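Local coordinates for protein chitinase (Paenibacillus sp. FPU-7, PDB 5GZT) that probably hydrolyses the beta-1,4 linkages of chitin and chitodextrins at random internal positions, as a glycoside hydrolase carrying two family 18 catalytic domains, at residues 212-217 with 251-256; 360-365 with 400-405. One frame throughout, in Å; residues are numbered along the deposited sequence.

Interaction 1 (212-217 with 251-256); sequences IVLTSP and GTWLYS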
loop_
_atom_site.group_PDB
_atom_site.type_symbol
_atom_site.label_atom_id
_atom_site.label_comp_id
_atom_site.label_asym_id
_atom_site.label_seq_id
_atom_site.Cartn_x
_atom_site.Cartn_y
_atom_site.Cartn_z
ATOM N N ILE B 212 -20.191 9.985 -17.892
ATOM C CA ILE B 212 -19.307 9.018 -17.212
ATOM C C ILE B 212 -19.543 9.157 -15.735
ATOM O O ILE B 212 -19.496 10.299 -15.227
ATOM C CB ILE B 212 -17.820 9.287 -17.511
ATOM C CG1 ILE B 212 -17.506 8.927 -18.965
ATOM C CG2 ILE B 212 -16.909 8.461 -16.592
ATOM C CD1 ILE B 212 -16.226 9.529 -19.476
ATOM N N VAL B 213 -19.812 8.028 -15.062
ATOM C CA VAL B 213 -19.885 8.023 -13.588
ATOM C C VAL B 213 -18.712 7.191 -13.009
ATOM O O VAL B 213 -18.464 6.060 -13.448
ATOM C CB VAL B 213 -21.272 7.589 -12.992
ATOM C CG1 VAL B 213 -21.434 6.069 -12.855
ATOM C CG2 VAL B 213 -21.495 8.220 -11.606
ATOM N N LEU B 214 -17.992 7.775 -12.051
ATOM C CA LEU B 214 -16.818 7.146 -11.419
ATOM C C LEU B 214 -17.212 6.818 -10.020
ATOM O O LEU B 214 -17.836 7.653 -9.343
ATOM C CB LEU B 214 -15.621 8.113 -11.386
ATOM C CG LEU B 214 -15.058 8.527 -12.744
ATOM C CD1 LEU B 214 -13.730 9.278 -12.625
ATOM C CD2 LEU B 214 -14.919 7.320 -13.641
ATOM N N THR B 215 -16.908 5.599 -9.588
ATOM C CA THR B 215 -17.042 5.264 -8.185
ATOM C C THR B 215 -15.632 5.091 -7.610
ATOM O O THR B 215 -14.897 4.224 -8.044
ATOM C CB THR B 215 -17.812 3.966 -7.975
ATOM O OG1 THR B 215 -19.036 4.032 -8.701
ATOM C CG2 THR B 215 -18.101 3.739 -6.491
ATOM N N SER B 216 -15.304 5.936 -6.641
ATOM C CA SER B 216 -14.080 5.864 -5.867
ATOM C C SER B 216 -13.980 4.539 -5.091
ATOM O O SER B 216 -14.963 3.801 -4.986
ATOM C CB SER B 216 -13.950 7.111 -4.950
ATOM O OG SER B 216 -14.482 6.937 -3.649
ATOM N N PRO B 217 -12.777 4.196 -4.596
ATOM C CA PRO B 217 -12.642 2.934 -3.861
ATOM C C PRO B 217 -13.345 3.014 -2.547
ATOM O O PRO B 217 -13.774 1.987 -2.038
ATOM C CB PRO B 217 -11.128 2.801 -3.630
ATOM C CG PRO B 217 -10.505 3.668 -4.679
ATOM C CD PRO B 217 -11.463 4.805 -4.891
ATOM N N GLY B 251 -6.067 2.775 -5.882
ATOM C CA GLY B 251 -6.750 1.491 -5.795
ATOM C C GLY B 251 -7.696 1.268 -6.975
ATOM O O GLY B 251 -7.427 1.729 -8.095
ATOM N N THR B 252 -8.797 0.562 -6.726
ATOM C CA THR B 252 -9.692 0.158 -7.821
ATOM C C THR B 252 -10.887 1.140 -7.985
ATOM O O THR B 252 -11.612 1.376 -7.031
ATOM C CB THR B 252 -10.216 -1.241 -7.647
ATOM O OG1 THR B 252 -9.125 -2.153 -7.623
ATOM C CG2 THR B 252 -11.106 -1.600 -8.847
ATOM N N TRP B 253 -10.993 1.764 -9.164
ATOM C CA TRP B 253 -12.144 2.643 -9.528
ATOM C C TRP B 253 -13.112 1.883 -10.418
ATOM O O TRP B 253 -12.716 1.093 -11.248
ATOM C CB TRP B 253 -11.706 3.929 -10.232
ATOM C CG TRP B 253 -11.068 4.850 -9.283
ATOM C CD1 TRP B 253 -9.886 4.632 -8.648
ATOM C CD2 TRP B 253 -11.555 6.116 -8.810
ATOM N NE1 TRP B 253 -9.592 5.694 -7.834
ATOM C CE2 TRP B 253 -10.593 6.618 -7.908
ATOM C CE3 TRP B 253 -12.657 6.914 -9.121
ATOM C CZ2 TRP B 253 -10.730 7.851 -7.255
ATOM C CZ3 TRP B 253 -12.810 8.148 -8.456
ATOM C CH2 TRP B 253 -11.852 8.600 -7.536
ATOM N N LEU B 254 -14.398 2.112 -10.196
ATOM C CA LEU B 254 -15.447 1.559 -11.068
ATOM C C LEU B 254 -15.964 2.705 -11.929
ATOM O O LEU B 254 -16.173 3.825 -11.441
ATOM C CB LEU B 254 -16.545 0.909 -10.227
ATOM C CG LEU B 254 -16.096 -0.227 -9.275
ATOM C CD1 LEU B 254 -17.246 -0.644 -8.364
ATOM C CD2 LEU B 254 -15.580 -1.439 -10.036
ATOM N N TYR B 255 -16.106 2.457 -13.221
ATOM C CA TYR B 255 -16.675 3.489 -14.095
ATOM C C TYR B 255 -17.835 2.964 -14.976
ATOM O O TYR B 255 -17.887 1.780 -15.316
ATOM C CB TYR B 255 -15.584 4.154 -14.952
ATOM C CG TYR B 255 -14.985 3.250 -15.996
ATOM C CD1 TYR B 255 -14.016 2.319 -15.658
ATOM C CD2 TYR B 255 -15.394 3.310 -17.318
ATOM C CE1 TYR B 255 -13.469 1.467 -16.607
ATOM C CE2 TYR B 255 -14.848 2.464 -18.278
ATOM C CZ TYR B 255 -13.887 1.548 -17.924
ATOM O OH TYR B 255 -13.351 0.692 -18.864
ATOM N N SER B 256 -18.761 3.869 -15.303
ATOM C CA SER B 256 -19.769 3.655 -16.365
ATOM C C SER B 256 -19.674 4.786 -17.389
ATOM O O SER B 256 -19.481 5.977 -17.032
ATOM C CB SER B 256 -21.178 3.659 -15.805
ATOM O OG SER B 256 -21.477 4.969 -15.341
HETATM O O HOH W 1 -19.220 3.939 -11.635
#
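Val213 and Ser256 form a hydrogen-bonded antiparallel pair, Leu214 and Tyr255 a non-hydrogen-bonded one, and Thr215 and Leu254 the next hydrogen-bonded one; the short strands run at 156° to each other. Thr215 N gives Leu254 O a nearly straight bond of 2.7 Å, and Leu254 N returns one to Thr215 O at 3.1 Å. On the face carrying Thr215 and Leu254, a water joins Val213 O, Thr215 OG1 and, weakly, Leu254 O. The strand of Gly251 to Ser256 is also bonded on its far edge to 264-284, placing this pairing in an antiparallel beta region next to the first family 18 barrel. With CG beside its own backbone N (chi1 -72°), Trp253 swings its indole under the chain beyond Thr215: Ser216 CA stands 3.6 Å from the centroid of the six-membered ring, a CH-pi contact, and Pro217 CD lies 3.8 Å from that of the five-membered ring, over the same face. Leu214 CB meets the indole edge at CE3, while Leu214 CD2 packs 3.5 Å from Tyr255 CB. Cutting Trp253 back to an alanine is likely to leave Ser216 and Pro217 without the ring they lie on, and Ala249 O without the NE1 donor.

Interaction 2 (360-365 with 400-405); sequences NLKVLV and NLDGID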
loop_
_atom_site.group_PDB
_atom_site.type_symbol
_atom_site.label_atom_id
_atom_site.label_comp_id
_atom_site.label_asym_id
_atom_site.label_seq_id
_atom_site.Cartn_x
_atom_site.Cartn_y
_atom_site.Cartn_z
ATOM N N ASN B 360 -9.744 6.490 4.100
ATOM C CA ASN B 360 -9.593 5.700 2.862
ATOM C C ASN B 360 -8.974 4.341 2.999
ATOM O O ASN B 360 -8.867 3.604 1.994
ATOM C CB ASN B 360 -8.765 6.468 1.857
ATOM C CG ASN B 360 -9.572 7.535 1.197
ATOM O OD1 ASN B 360 -10.350 7.264 0.285
ATOM N ND2 ASN B 360 -9.446 8.726 1.686
ATOM N N LEU B 361 -8.504 4.025 4.207
ATOM C CA LEU B 361 -7.742 2.797 4.464
ATOM C C LEU B 361 -8.597 1.616 4.189
ATOM O O LEU B 361 -9.703 1.591 4.709
ATOM C CB LEU B 361 -7.282 2.739 5.924
ATOM C CG LEU B 361 -6.652 1.392 6.342
ATOM C CD1 LEU B 361 -5.300 1.242 5.628
ATOM C CD2 LEU B 361 -6.501 1.360 7.865
ATOM N N LYS B 362 -8.132 0.688 3.347
ATOM C CA LYS B 362 -8.710 -0.652 3.204
ATOM C C LYS B 362 -7.966 -1.692 4.056
ATOM O O LYS B 362 -6.727 -1.660 4.144
ATOM C CB LYS B 362 -8.760 -1.106 1.743
ATOM C CG LYS B 362 -9.998 -0.542 1.043
ATOM C CD LYS B 362 -9.981 -0.675 -0.460
ATOM C CE LYS B 362 -11.025 0.281 -1.074
ATOM N NZ LYS B 362 -12.417 -0.177 -0.845
ATOM N N VAL B 363 -8.720 -2.588 4.703
ATOM C CA VAL B 363 -8.138 -3.649 5.477
ATOM C C VAL B 363 -8.554 -4.946 4.902
ATOM O O VAL B 363 -9.734 -5.193 4.827
ATOM C CB VAL B 363 -8.548 -3.597 6.965
ATOM C CG1 VAL B 363 -7.842 -4.711 7.737
ATOM C CG2 VAL B 363 -8.253 -2.243 7.624
ATOM N N LEU B 364 -7.615 -5.811 4.522
ATOM C CA LEU B 364 -7.947 -7.113 4.003
ATOM C C LEU B 364 -7.435 -8.220 4.864
ATOM O O LEU B 364 -6.481 -8.037 5.602
ATOM C CB LEU B 364 -7.404 -7.310 2.614
ATOM C CG LEU B 364 -8.033 -6.519 1.421
ATOM C CD1 LEU B 364 -7.704 -5.036 1.406
ATOM C CD2 LEU B 364 -7.546 -7.141 0.147
ATOM N N VAL B 365 -8.027 -9.394 4.720
ATOM C CA VAL B 365 -7.546 -10.543 5.410
ATOM C C VAL B 365 -6.682 -11.215 4.427
ATOM O O VAL B 365 -7.105 -11.430 3.306
ATOM C CB VAL B 365 -8.631 -11.536 5.920
ATOM C CG1 VAL B 365 -9.624 -11.961 4.840
ATOM C CG2 VAL B 365 -7.951 -12.813 6.439
ATOM N N ASN B 400 -15.633 -7.044 9.164
ATOM C CA ASN B 400 -15.914 -5.807 8.408
ATOM C C ASN B 400 -14.736 -5.373 7.511
ATOM O O ASN B 400 -14.390 -4.202 7.429
ATOM C CB ASN B 400 -16.301 -4.653 9.341
ATOM C CG ASN B 400 -17.558 -4.971 10.168
ATOM O OD1 ASN B 400 -18.596 -5.443 9.648
ATOM N ND2 ASN B 400 -17.471 -4.694 11.456
ATOM N N LEU B 401 -14.158 -6.338 6.842
ATOM C CA LEU B 401 -12.983 -6.093 6.001
ATOM C C LEU B 401 -13.399 -5.718 4.582
ATOM O O LEU B 401 -14.559 -5.928 4.156
ATOM C CB LEU B 401 -12.111 -7.355 5.969
ATOM C CG LEU B 401 -11.722 -7.880 7.358
ATOM C CD1 LEU B 401 -10.916 -9.135 7.233
ATOM C CD2 LEU B 401 -11.017 -6.817 8.211
ATOM N N ASP B 402 -12.410 -5.237 3.839
ATOM C CA ASP B 402 -12.614 -4.695 2.554
ATOM C C ASP B 402 -12.216 -5.612 1.461
ATOM O O ASP B 402 -12.267 -5.241 0.289
ATOM C CB ASP B 402 -11.879 -3.397 2.469
ATOM C CG ASP B 402 -12.350 -2.398 3.496
ATOM O OD1 ASP B 402 -13.522 -1.979 3.393
ATOM O OD2 ASP B 402 -11.557 -1.975 4.386
ATOM N N GLY B 403 -11.844 -6.839 1.776
ATOM C CA GLY B 403 -11.464 -7.756 0.709
ATOM C C GLY B 403 -10.642 -8.909 1.203
ATOM O O GLY B 403 -10.438 -9.048 2.399
ATOM N N ILE B 404 -10.170 -9.732 0.275
ATOM C CA ILE B 404 -9.521 -10.990 0.600
ATOM C C ILE B 404 -8.275 -11.067 -0.283
ATOM O O ILE B 404 -8.346 -10.827 -1.528
ATOM C CB ILE B 404 -10.384 -12.213 0.199
ATOM C CG1 ILE B 404 -11.692 -12.282 1.022
ATOM C CG2 ILE B 404 -9.688 -13.543 0.391
ATOM C CD1 ILE B 404 -12.679 -13.314 0.462
ATOM N N ASP B 405 -7.189 -11.524 0.325
ATOM C CA ASP B 405 -5.944 -11.820 -0.384
ATOM C C ASP B 405 -5.523 -13.260 -0.113
ATOM O O ASP B 405 -5.569 -13.682 1.004
ATOM C CB ASP B 405 -4.842 -10.755 0.018
ATOM C CG ASP B 405 -3.452 -11.210 -0.340
ATOM O OD1 ASP B 405 -3.131 -11.099 -1.533
ATOM O OD2 ASP B 405 -2.753 -11.755 0.536
HETATM O O HOH W 2 -12.822 -3.093 -1.073
#
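Asp402 reaches across to the start of strand 362-368, its CB 3.7 Å from Lys362 CG, the side chains crossing at about a right angle. From there CG stands beside the Asp402 backbone N (chi1 -60°), which brings OD2 to Val363 N: a bond of 2.9 Å on the anti lone pair, bent little from straight at 167°. OD2 also holds a salt bridge to Lys355, and OD1 one to Lys449. Asp402 N bonds to Val363 O at 2.9 Å, so one residue takes both the N-H and C=O of Val363. Asp402 and Asp405 are the first two aspartates of the family 18 DxxDxDxE signature, carried into strand 403-407, which pairs in parallel with its TIM-barrel neighbour: Asp405 N bonds to Val365 O at 3.0 Å, and Val365 N, weakly, to Gly403 O. Leu401 lays CD2 against Val363 CG1 and CD1 against Val365 CB. Leu364 CD2 packs over Gly403, where a beta carbon would come within 3.2 Å; the backbone angles there alone call for glycine. Lys362 NZ, hydrogen-bonded to Pro217 O, also reaches Asp402 O through a water. With two lysines and a backbone N-H on its oxygens, the buried Asp402 carboxylate is likely to remain ionised.

In the fold
Both segments of interaction 1 come earlier in the chain than those of interaction 2, and the centres of the two contacts are 18 Å apart. They meet directly: Pro217 O, just past the end of strand 210-215, probably accepts a hydrogen bond from Lys362 NZ, 2.8 Å away, at the start of strand 362-368. A second route runs through strands: 251-261 pairs with the long, interrupted strand 264-284, which goes on to lie parallel to 303-312, itself parallel to 362-368. The antiparallel pairing of interaction 1 is thus tied to interaction 2 by this chain of paired strands as well as by the lysine, joining the antiparallel strands of interaction 1 to the barrel wall.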